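Local coordinates for protein RNA-directed RNA polymerase (PDB 3ZED) that probably catalyses RNA-templated synthesis of viral RNA from ribonucleoside triphosphates, as a polymerase occurring both free and covalently attached to the genome, at residues T193-Q196 with L197-L201; E503-D506 with L507-K510; A604-A607 with Y608-V611; E673-T676 with N677-V681. All coordinates share one frame; numbering follows the deposited sequence.

Contact 1 (T193-Q196 with L197-L201)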
loop_
_atom_site.group_PDB
_atom_site.type_symbol
_atom_site.label_atom_id
_atom_site.label_comp_id
_atom_site.label_asym_id
_atom_site.label_seq_id
_atom_site.Cartn_x
_atom_site.Cartn_y
_atom_site.Cartn_z
ATOM N N THR B 193 4.783 7.187 23.616
ATOM C CA THR B 193 5.661 8.243 23.117
ATOM C C THR B 193 6.159 7.764 21.726
ATOM O O THR B 193 5.946 6.600 21.387
ATOM C CB THR B 193 6.828 8.521 24.082
ATOM O OG1 THR B 193 7.658 7.360 24.148
ATOM C CG2 THR B 193 6.383 8.961 25.493
ATOM N N ASN B 194 6.856 8.626 20.958
ATOM C CA ASN B 194 7.416 8.248 19.660
ATOM C C ASN B 194 8.447 7.136 19.831
ATOM O O ASN B 194 8.446 6.184 19.054
ATOM C CB ASN B 194 8.050 9.446 18.972
ATOM C CG ASN B 194 7.066 10.397 18.343
ATOM O OD1 ASN B 194 6.024 10.004 17.825
ATOM N ND2 ASN B 194 7.395 11.676 18.351
ATOM N N GLU B 195 9.275 7.226 20.883
ATOM C CA GLU B 195 10.327 6.246 21.174
ATOM C C GLU B 195 9.746 4.890 21.583
ATOM O O GLU B 195 10.262 3.868 21.139
ATOM C CB GLU B 195 11.315 6.783 22.235
ATOM C CG GLU B 195 12.531 5.898 22.481
ATOM C CD GLU B 195 13.427 5.542 21.305
ATOM O OE1 GLU B 195 13.394 6.246 20.268
ATOM O OE2 GLU B 195 14.193 4.561 21.443
ATOM N N GLN B 196 8.664 4.873 22.376
ATOM C CA GLN B 196 8.006 3.617 22.768
ATOM C C GLN B 196 7.437 2.899 21.538
ATOM O O GLN B 196 7.595 1.680 21.422
ATOM C CB GLN B 196 6.921 3.863 23.811
ATOM C CG GLN B 196 7.493 4.111 25.200
ATOM C CD GLN B 196 6.455 4.529 26.208
ATOM O OE1 GLN B 196 5.411 5.115 25.875
ATOM N NE2 GLN B 196 6.748 4.269 27.475
ATOM N N LEU B 197 6.838 3.657 20.599
ATOM C CA LEU B 197 6.332 3.095 19.344
ATOM C C LEU B 197 7.467 2.552 18.477
ATOM O O LEU B 197 7.325 1.467 17.912
ATOM C CB LEU B 197 5.533 4.119 18.548
ATOM C CG LEU B 197 4.106 4.359 19.002
ATOM C CD1 LEU B 197 3.450 5.310 18.073
ATOM C CD2 LEU B 197 3.294 3.063 19.032
ATOM N N ALA B 198 8.603 3.282 18.417
ATOM C CA ALA B 198 9.805 2.892 17.679
ATOM C C ALA B 198 10.351 1.548 18.181
ATOM O O ALA B 198 10.755 0.718 17.368
ATOM C CB ALA B 198 10.870 3.974 17.802
ATOM N N LYS B 199 10.314 1.323 19.506
ATOM C CA LYS B 199 10.756 0.073 20.135
ATOM C C LYS B 199 9.837 -1.094 19.719
ATOM O O LYS B 199 10.318 -2.213 19.555
ATOM C CB LYS B 199 10.811 0.208 21.672
ATOM C CG LYS B 199 11.880 1.176 22.202
ATOM C CD LYS B 199 13.327 0.858 21.770
ATOM C CE LYS B 199 13.884 -0.382 22.425
ATOM N NZ LYS B 199 15.264 -0.672 21.973
ATOM N N LEU B 200 8.527 -0.828 19.523
ATOM C CA LEU B 200 7.583 -1.852 19.076
ATOM C C LEU B 200 7.845 -2.151 17.602
ATOM O O LEU B 200 7.949 -3.315 17.223
ATOM C CB LEU B 200 6.122 -1.421 19.285
ATOM C CG LEU B 200 5.615 -1.246 20.719
ATOM C CD1 LEU B 200 4.298 -0.496 20.726
ATOM C CD2 LEU B 200 5.454 -2.590 21.440
ATOM N N LEU B 201 8.026 -1.089 16.786
ATOM C CA LEU B 201 8.294 -1.199 15.351
ATOM C C LEU B 201 9.626 -1.867 15.084
ATOM O O LEU B 201 9.774 -2.476 14.042
ATOM C CB LEU B 201 8.222 0.168 14.651
ATOM C CG LEU B 201 6.833 0.795 14.564
ATOM C CD1 LEU B 201 6.919 2.276 14.295
ATOM C CD2 LEU B 201 5.943 0.054 13.529
#
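A capping box opens helix 194-204 in the palm, where L197 N closes the first turn on T193 O at 3.2 Å. T193, the N-cap, accepts Q196 N on its OG1 at 3.2 Å, and Q196 returns the bond: its OE1 takes T193 N at 3.1 Å, with the donor tilted 24° from the amide plane. Threonine suits the cap because its short hydroxyl can accept the amide of the third helical residue; glutamine reaches back because CG lies beside its own backbone N (chi1 -76°). The other end of the Q196 amide, NE2, binds T717 O, and T193 OG1 also meets K719 O. The next two amides follow: A198 N bonds N194 O at 3.0 Å and K199 N bonds E195 O at 3.0 Å. E195 bends at chi2 (57°), which brings OE2 to 3.8 Å from K199 CD, so the carboxylate meets the lysine's methylenes. E195 OE1 is hydrogen-bonded to Y420 OH and OE2 pairs with R425, while K199 NZ turns to S701 and E202. In this buried turn the cap amides are thus satisfied locally, the charge of E195 is met from outside the helix by R425, and that of K199 by E202 of the same helix.

Contact 2 (E503-D506 with L507-K510)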
loop_
_atom_site.group_PDB
_atom_site.type_symbol
_atom_site.label_atom_id
_atom_site.label_comp_id
_atom_site.label_asym_id
_atom_site.label_seq_id
_atom_site.Cartn_x
_atom_site.Cartn_y
_atom_site.Cartn_z
ATOM N N GLU B 503 -13.173 -8.506 25.966
ATOM C CA GLU B 503 -11.853 -8.009 26.368
ATOM C C GLU B 503 -10.990 -7.647 25.162
ATOM O O GLU B 503 -10.250 -6.667 25.232
ATOM C CB GLU B 503 -11.106 -9.036 27.241
ATOM C CG GLU B 503 -11.679 -9.228 28.636
ATOM C CD GLU B 503 -12.929 -10.082 28.738
ATOM O OE1 GLU B 503 -13.063 -11.056 27.961
ATOM O OE2 GLU B 503 -13.784 -9.770 29.598
ATOM N N PHE B 504 -11.083 -8.428 24.062
ATOM C CA PHE B 504 -10.336 -8.127 22.842
ATOM C C PHE B 504 -11.027 -6.994 22.085
ATOM O O PHE B 504 -10.352 -6.082 21.621
ATOM C CB PHE B 504 -10.189 -9.358 21.938
ATOM C CG PHE B 504 -9.299 -9.137 20.733
ATOM C CD1 PHE B 504 -9.820 -8.643 19.537
ATOM C CD2 PHE B 504 -7.945 -9.462 20.778
ATOM C CE1 PHE B 504 -8.998 -8.465 18.419
ATOM C CE2 PHE B 504 -7.120 -9.271 19.656
ATOM C CZ PHE B 504 -7.651 -8.750 18.497
ATOM N N MET B 505 -12.379 -7.044 21.973
ATOM C CA MET B 505 -13.149 -6.027 21.265
ATOM C C MET B 505 -13.031 -4.679 21.949
ATOM O O MET B 505 -13.108 -3.668 21.260
ATOM C CB MET B 505 -14.616 -6.438 21.074
ATOM C CG MET B 505 -14.818 -7.500 19.998
ATOM S SD MET B 505 -13.739 -7.414 18.525
ATOM C CE MET B 505 -14.370 -5.894 17.723
ATOM N N ASP B 506 -12.747 -4.663 23.273
ATOM C CA ASP B 506 -12.535 -3.453 24.066
ATOM C C ASP B 506 -11.277 -2.697 23.629
ATOM O O ASP B 506 -11.150 -1.511 23.937
ATOM C CB ASP B 506 -12.432 -3.814 25.552
ATOM C CG ASP B 506 -13.757 -4.045 26.266
ATOM O OD1 ASP B 506 -14.828 -3.880 25.619
ATOM O OD2 ASP B 506 -13.726 -4.398 27.471
ATOM N N LEU B 507 -10.356 -3.362 22.896
ATOM C CA LEU B 507 -9.139 -2.725 22.399
ATOM C C LEU B 507 -9.490 -1.673 21.333
ATOM O O LEU B 507 -8.690 -0.778 21.095
ATOM C CB LEU B 507 -8.098 -3.734 21.875
ATOM C CG LEU B 507 -7.624 -4.824 22.866
ATOM C CD1 LEU B 507 -6.867 -5.930 22.152
ATOM C CD2 LEU B 507 -6.812 -4.266 24.005
ATOM N N GLU B 508 -10.708 -1.737 20.746
ATOM C CA GLU B 508 -11.146 -0.732 19.776
ATOM C C GLU B 508 -11.161 0.648 20.434
ATOM O O GLU B 508 -10.524 1.576 19.928
ATOM C CB GLU B 508 -12.535 -1.054 19.220
ATOM C CG GLU B 508 -12.599 -2.083 18.109
ATOM C CD GLU B 508 -13.951 -2.058 17.414
ATOM O OE1 GLU B 508 -14.993 -2.082 18.110
ATOM O OE2 GLU B 508 -13.970 -1.924 16.173
ATOM N N GLU B 509 -11.845 0.763 21.597
ATOM C CA GLU B 509 -11.942 1.998 22.358
ATOM C C GLU B 509 -10.597 2.381 22.964
ATOM O O GLU B 509 -10.264 3.563 22.978
ATOM C CB GLU B 509 -13.018 1.875 23.450
ATOM C CG GLU B 509 -13.174 3.116 24.316
ATOM C CD GLU B 509 -14.293 3.084 25.343
ATOM O OE1 GLU B 509 -14.872 2.001 25.598
ATOM O OE2 GLU B 509 -14.588 4.165 25.898
ATOM N N LYS B 510 -9.834 1.403 23.471
ATOM C CA LYS B 510 -8.532 1.685 24.080
ATOM C C LYS B 510 -7.552 2.312 23.038
ATOM O O LYS B 510 -6.820 3.224 23.390
ATOM C CB LYS B 510 -7.944 0.392 24.713
ATOM C CG LYS B 510 -6.534 0.493 25.334
ATOM C CD LYS B 510 -6.497 1.223 26.658
ATOM C CE LYS B 510 -5.084 1.493 27.146
ATOM N NZ LYS B 510 -4.564 0.345 27.929
HETATM O O HOH W 1 -15.667 -2.382 20.497
#
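Between F504 and E508 the backbone winds in three-residue steps of 3-10 type: L507 N bonds F504 O at 3.0 Å and E508 N bonds M505 O at 3.1 Å. Both N-H groups stand well above the carbonyl planes, by 55° and 51°, consistent with the tight winding. K510 N then bonds D506 O at 3.2 Å, a four-residue step of alpha-helical kind. This turn belongs to the palm, beside strand 515-521 of its antiparallel sheet. F504 and L507 carry the apolar side of it. Their side chains cross at about a right angle, and L507 CD1 sits over one face of the phenyl ring, 4.3 Å from its centroid and displaced toward the rim, a CH-pi contact. A flat aromatic suits this place because it can also meet the rings of F515 and W491. On another side of the turn M505 and E508 run alongside each other in the same direction. The flexible methionine bends twice, at chi2 and chi3, and so folds back toward E508. E508 OE2 pairs with R181 and accepts F515 N. A water donates to M505 O at 3.0 Å and also approaches E508 OE1, at an unusually short 2.5 Å whose exact length is doubtful. Against the carboxylate group rests the thioether methyl, M505 CE lying 3.9 Å from E508 CD.

Contact 3 (A604-A607 with Y608-V611)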
loop_
_atom_site.group_PDB
_atom_site.type_symbol
_atom_site.label_atom_id
_atom_site.label_comp_id
_atom_site.label_asym_id
_atom_site.label_seq_id
_atom_site.Cartn_x
_atom_site.Cartn_y
_atom_site.Cartn_z
ATOM N N ALA B 604 -1.592 -8.739 -28.757
ATOM C CA ALA B 604 -1.635 -8.551 -27.306
ATOM C C ALA B 604 -2.968 -8.983 -26.701
ATOM O O ALA B 604 -2.968 -9.624 -25.654
ATOM C CB ALA B 604 -1.359 -7.101 -26.955
ATOM N N GLU B 605 -4.087 -8.660 -27.364
ATOM C CA GLU B 605 -5.432 -8.962 -26.882
ATOM C C GLU B 605 -5.712 -10.456 -26.911
ATOM O O GLU B 605 -6.370 -10.968 -26.003
ATOM C CB GLU B 605 -6.490 -8.186 -27.689
ATOM C CG GLU B 605 -7.914 -8.254 -27.136
ATOM C CD GLU B 605 -8.121 -7.933 -25.664
ATOM O OE1 GLU B 605 -7.582 -6.907 -25.182
ATOM O OE2 GLU B 605 -8.857 -8.700 -25.000
ATOM N N ILE B 606 -5.195 -11.164 -27.927
ATOM C CA ILE B 606 -5.394 -12.612 -28.024
ATOM C C ILE B 606 -4.397 -13.334 -27.079
ATOM O O ILE B 606 -4.696 -14.431 -26.596
ATOM C CB ILE B 606 -5.364 -13.123 -29.497
ATOM C CG1 ILE B 606 -5.763 -14.625 -29.629
ATOM C CG2 ILE B 606 -4.054 -12.795 -30.211
ATOM C CD1 ILE B 606 -7.141 -15.063 -28.912
ATOM N N ALA B 607 -3.248 -12.691 -26.785
ATOM C CA ALA B 607 -2.264 -13.209 -25.836
ATOM C C ALA B 607 -2.834 -13.108 -24.415
ATOM O O ALA B 607 -2.708 -14.060 -23.638
ATOM C CB ALA B 607 -0.953 -12.440 -25.949
ATOM N N TYR B 608 -3.513 -11.964 -24.101
ATOM C CA TYR B 608 -4.160 -11.703 -22.811
ATOM C C TYR B 608 -5.192 -12.802 -22.517
ATOM O O TYR B 608 -5.302 -13.231 -21.374
ATOM C CB TYR B 608 -4.819 -10.291 -22.768
ATOM C CG TYR B 608 -5.925 -10.195 -21.736
ATOM C CD1 TYR B 608 -5.635 -9.951 -20.396
ATOM C CD2 TYR B 608 -7.247 -10.475 -22.077
ATOM C CE1 TYR B 608 -6.634 -9.965 -19.427
ATOM C CE2 TYR B 608 -8.250 -10.519 -21.113
ATOM C CZ TYR B 608 -7.941 -10.255 -19.792
ATOM O OH TYR B 608 -8.939 -10.287 -18.849
ATOM N N GLN B 609 -5.943 -13.238 -23.545
ATOM C CA GLN B 609 -6.963 -14.287 -23.464
ATOM C C GLN B 609 -6.370 -15.591 -22.950
ATOM O O GLN B 609 -6.963 -16.226 -22.072
ATOM C CB GLN B 609 -7.615 -14.514 -24.843
ATOM C CG GLN B 609 -8.519 -13.364 -25.299
ATOM C CD GLN B 609 -9.748 -13.186 -24.426
ATOM O OE1 GLN B 609 -10.512 -14.131 -24.163
ATOM N NE2 GLN B 609 -9.958 -11.962 -23.960
ATOM N N ILE B 610 -5.189 -15.973 -23.465
ATOM C CA ILE B 610 -4.472 -17.174 -23.022
ATOM C C ILE B 610 -3.982 -16.959 -21.571
ATOM O O ILE B 610 -4.143 -17.860 -20.742
ATOM C CB ILE B 610 -3.306 -17.514 -23.985
ATOM C CG1 ILE B 610 -3.848 -17.871 -25.400
ATOM C CG2 ILE B 610 -2.398 -18.622 -23.403
ATOM C CD1 ILE B 610 -2.882 -17.671 -26.533
ATOM N N VAL B 611 -3.374 -15.780 -21.289
ATOM C CA VAL B 611 -2.844 -15.405 -19.975
ATOM C C VAL B 611 -3.953 -15.539 -18.886
ATOM O O VAL B 611 -3.712 -16.156 -17.857
ATOM C CB VAL B 611 -2.199 -13.987 -20.000
ATOM C CG1 VAL B 611 -1.878 -13.476 -18.591
ATOM C CG2 VAL B 611 -0.929 -13.978 -20.859
#
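E605 and Y608 extend in company from the start of helix 604-621, their chains roughly aligned, with carboxylate and phenol ring planes 45° apart. E605 OE2 approaches Y608 CD2 obliquely at 3.8 Å. The glutamate can do this because its chain, first directed away from the following turn, folds back at chi2 (51°). From that position the same OE2 also comes to 3.6 Å from Q609 NE2, where the carboxylate and amide planes are turned 41° from each other. Q609 bends at chi2 to meet it, and its CG rests 3.3 Å from E605 O. From another direction I606 passes the glutamine at about a right angle, its CD1 touching Q609 CB at 4.1 Å; the branched isoleucine also packs on L642 of helix 625-645. Beneath these side chains the thumb helix is joined by backbone bonds, Y608 N to A604 O at 2.9 Å and V611 N to A607 O at 3.0 Å, with a weaker one from Q609 N to E605 O. The alanines at 604 and 607 are small enough to let F652 of helix 650-654 come close. Tyrosine offers a ring for the glutamate to lie against and a hydroxyl that bonds K591 O. No salt bridge joins E605 to Y608 or Q609: it meets them by van der Waals contact and probably by a mild electrostatic pull on the amide NH2.

Contact 4 (E673-T676 with N677-V681)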
loop_
_atom_site.group_PDB
_atom_site.type_symbol
_atom_site.label_atom_id
_atom_site.label_comp_id
_atom_site.label_asym_id
_atom_site.label_seq_id
_atom_site.Cartn_x
_atom_site.Cartn_y
_atom_site.Cartn_z
ATOM N N GLU B 673 4.594 -21.876 -23.168
ATOM C CA GLU B 673 4.222 -23.292 -23.255
ATOM C C GLU B 673 3.045 -23.547 -22.302
ATOM O O GLU B 673 2.973 -22.891 -21.253
ATOM C CB GLU B 673 5.413 -24.221 -22.961
ATOM C CG GLU B 673 6.324 -24.437 -24.171
ATOM C CD GLU B 673 5.671 -24.968 -25.437
ATOM O OE1 GLU B 673 5.106 -26.085 -25.396
ATOM O OE2 GLU B 673 5.726 -24.266 -26.474
ATOM N N PRO B 674 2.076 -24.427 -22.656
ATOM C CA PRO B 674 0.929 -24.650 -21.750
ATOM C C PRO B 674 1.355 -25.143 -20.374
ATOM O O PRO B 674 2.394 -25.800 -20.230
ATOM C CB PRO B 674 0.100 -25.729 -22.465
ATOM C CG PRO B 674 0.563 -25.708 -23.876
ATOM C CD PRO B 674 1.989 -25.278 -23.859
ATOM N N LEU B 675 0.565 -24.783 -19.359
ATOM C CA LEU B 675 0.764 -25.174 -17.962
ATOM C C LEU B 675 0.774 -26.717 -17.824
ATOM O O LEU B 675 -0.097 -27.396 -18.383
ATOM C CB LEU B 675 -0.392 -24.574 -17.133
ATOM C CG LEU B 675 -0.282 -24.579 -15.617
ATOM C CD1 LEU B 675 -1.144 -23.489 -15.043
ATOM C CD2 LEU B 675 -0.728 -25.913 -15.016
ATOM N N THR B 676 1.752 -27.250 -17.093
ATOM C CA THR B 676 1.876 -28.689 -16.798
ATOM C C THR B 676 2.165 -28.833 -15.308
ATOM O O THR B 676 2.344 -27.820 -14.617
ATOM C CB THR B 676 2.980 -29.369 -17.642
ATOM O OG1 THR B 676 4.247 -28.793 -17.328
ATOM C CG2 THR B 676 2.709 -29.351 -19.149
ATOM N N ASN B 677 2.276 -30.076 -14.818
ATOM C CA ASN B 677 2.630 -30.295 -13.420
ATOM C C ASN B 677 4.018 -29.670 -13.084
ATOM O O ASN B 677 4.195 -29.202 -11.969
ATOM C CB ASN B 677 2.616 -31.786 -13.072
ATOM C CG ASN B 677 2.772 -32.014 -11.603
ATOM O OD1 ASN B 677 1.928 -31.623 -10.810
ATOM N ND2 ASN B 677 3.916 -32.522 -11.208
ATOM N N GLN B 678 4.984 -29.652 -14.040
ATOM C CA GLN B 678 6.322 -29.063 -13.798
ATOM C C GLN B 678 6.237 -27.554 -13.481
ATOM O O GLN B 678 7.025 -27.063 -12.667
ATOM C CB GLN B 678 7.287 -29.311 -14.969
ATOM C CG GLN B 678 8.766 -28.983 -14.645
ATOM C CD GLN B 678 9.318 -29.774 -13.476
ATOM O OE1 GLN B 678 9.288 -31.019 -13.445
ATOM N NE2 GLN B 678 9.822 -29.069 -12.469
ATOM N N THR B 679 5.266 -26.831 -14.085
ATOM C CA THR B 679 5.039 -25.409 -13.809
ATOM C C THR B 679 4.680 -25.211 -12.326
ATOM O O THR B 679 5.137 -24.257 -11.690
ATOM C CB THR B 679 3.893 -24.834 -14.688
ATOM O OG1 THR B 679 4.017 -25.270 -16.035
ATOM C CG2 THR B 679 3.816 -23.326 -14.626
ATOM N N LEU B 680 3.837 -26.118 -11.803
ATOM C CA LEU B 680 3.361 -26.072 -10.422
ATOM C C LEU B 680 4.470 -26.444 -9.453
ATOM O O LEU B 680 4.549 -25.841 -8.380
ATOM C CB LEU B 680 2.138 -26.983 -10.254
ATOM C CG LEU B 680 0.895 -26.556 -11.055
ATOM C CD1 LEU B 680 -0.217 -27.531 -10.859
ATOM C CD2 LEU B 680 0.460 -25.131 -10.708
ATOM N N VAL B 681 5.349 -27.389 -9.847
ATOM C CA VAL B 681 6.512 -27.793 -9.056
ATOM C C VAL B 681 7.474 -26.578 -8.977
ATOM O O VAL B 681 7.891 -26.232 -7.882
ATOM C CB VAL B 681 7.215 -29.075 -9.624
ATOM C CG1 VAL B 681 8.582 -29.319 -8.976
ATOM C CG2 VAL B 681 6.329 -30.306 -9.470
#
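T679 lays its hydroxyl over the backbone of T676, the N-cap of helix 677-683. T679 OG1 accepts T676 N at 3.2 Å, and the bond is almost straight, 176° at the hydrogen. Its OG1 lies beside its own backbone N (chi1 -44°), a torsion that swings the hydroxyl back to the entering chain. This is one half of a capping box, the third helical residue reaching back to the N-cap amide; the reciprocal bond is not made here. Threonine manages its half with a short side chain. The chain is also closed by a weak, bent bond from T679 N to T676 O, 3.1 Å long. The T676 hydroxyl stands between its backbone N and carbonyl carbon (chi1 62°), facing the first turn, with OG1 3.9 Å from Q678 CB. N677 N, the first amide of the helix, bonds D546 OD1, so an acid from a loop helps to cap this end. The N677 side chain carries the tie further, with OD1 on L541 N and ND2 on Q570 OE1. Below the cap, L675 supplies the apolar surface: its CG lies 4.3 Å from T679 CB and its CD2 4.3 Å from L680 CG. Leucine fits here because its branched end packs against L680 while its side chain also touches L618 of helix 604-621. The backbone amides of T676 and N677 are thus served by a threonine hydroxyl and a carboxylate, and the acid would probably interact favourably with the positive end of the helix dipole.

The four contacts form two groups. Contacts 1 and 2 lie in the palm, their centres 21 Å apart, and each lies near a bound potassium ion without ligating it: the side chain of K199 is about 9 Å from one, that of E508 about 7 Å. S701, which K199 bonds, belongs to one potassium site. Helix 476-493 serves both contacts, receiving L197 and L200 from contact 1 and L507 from contact 2. Contacts 3 and 4 belong to the thumb, 18 Å apart between centres and about 7 Å between nearest atoms; helix 604-621, which carries contact 3, also packs on L675 and T679 of contact 4. Between the groups, centres are 47 to 49 Å apart. All four lie away from the predicted GTP site.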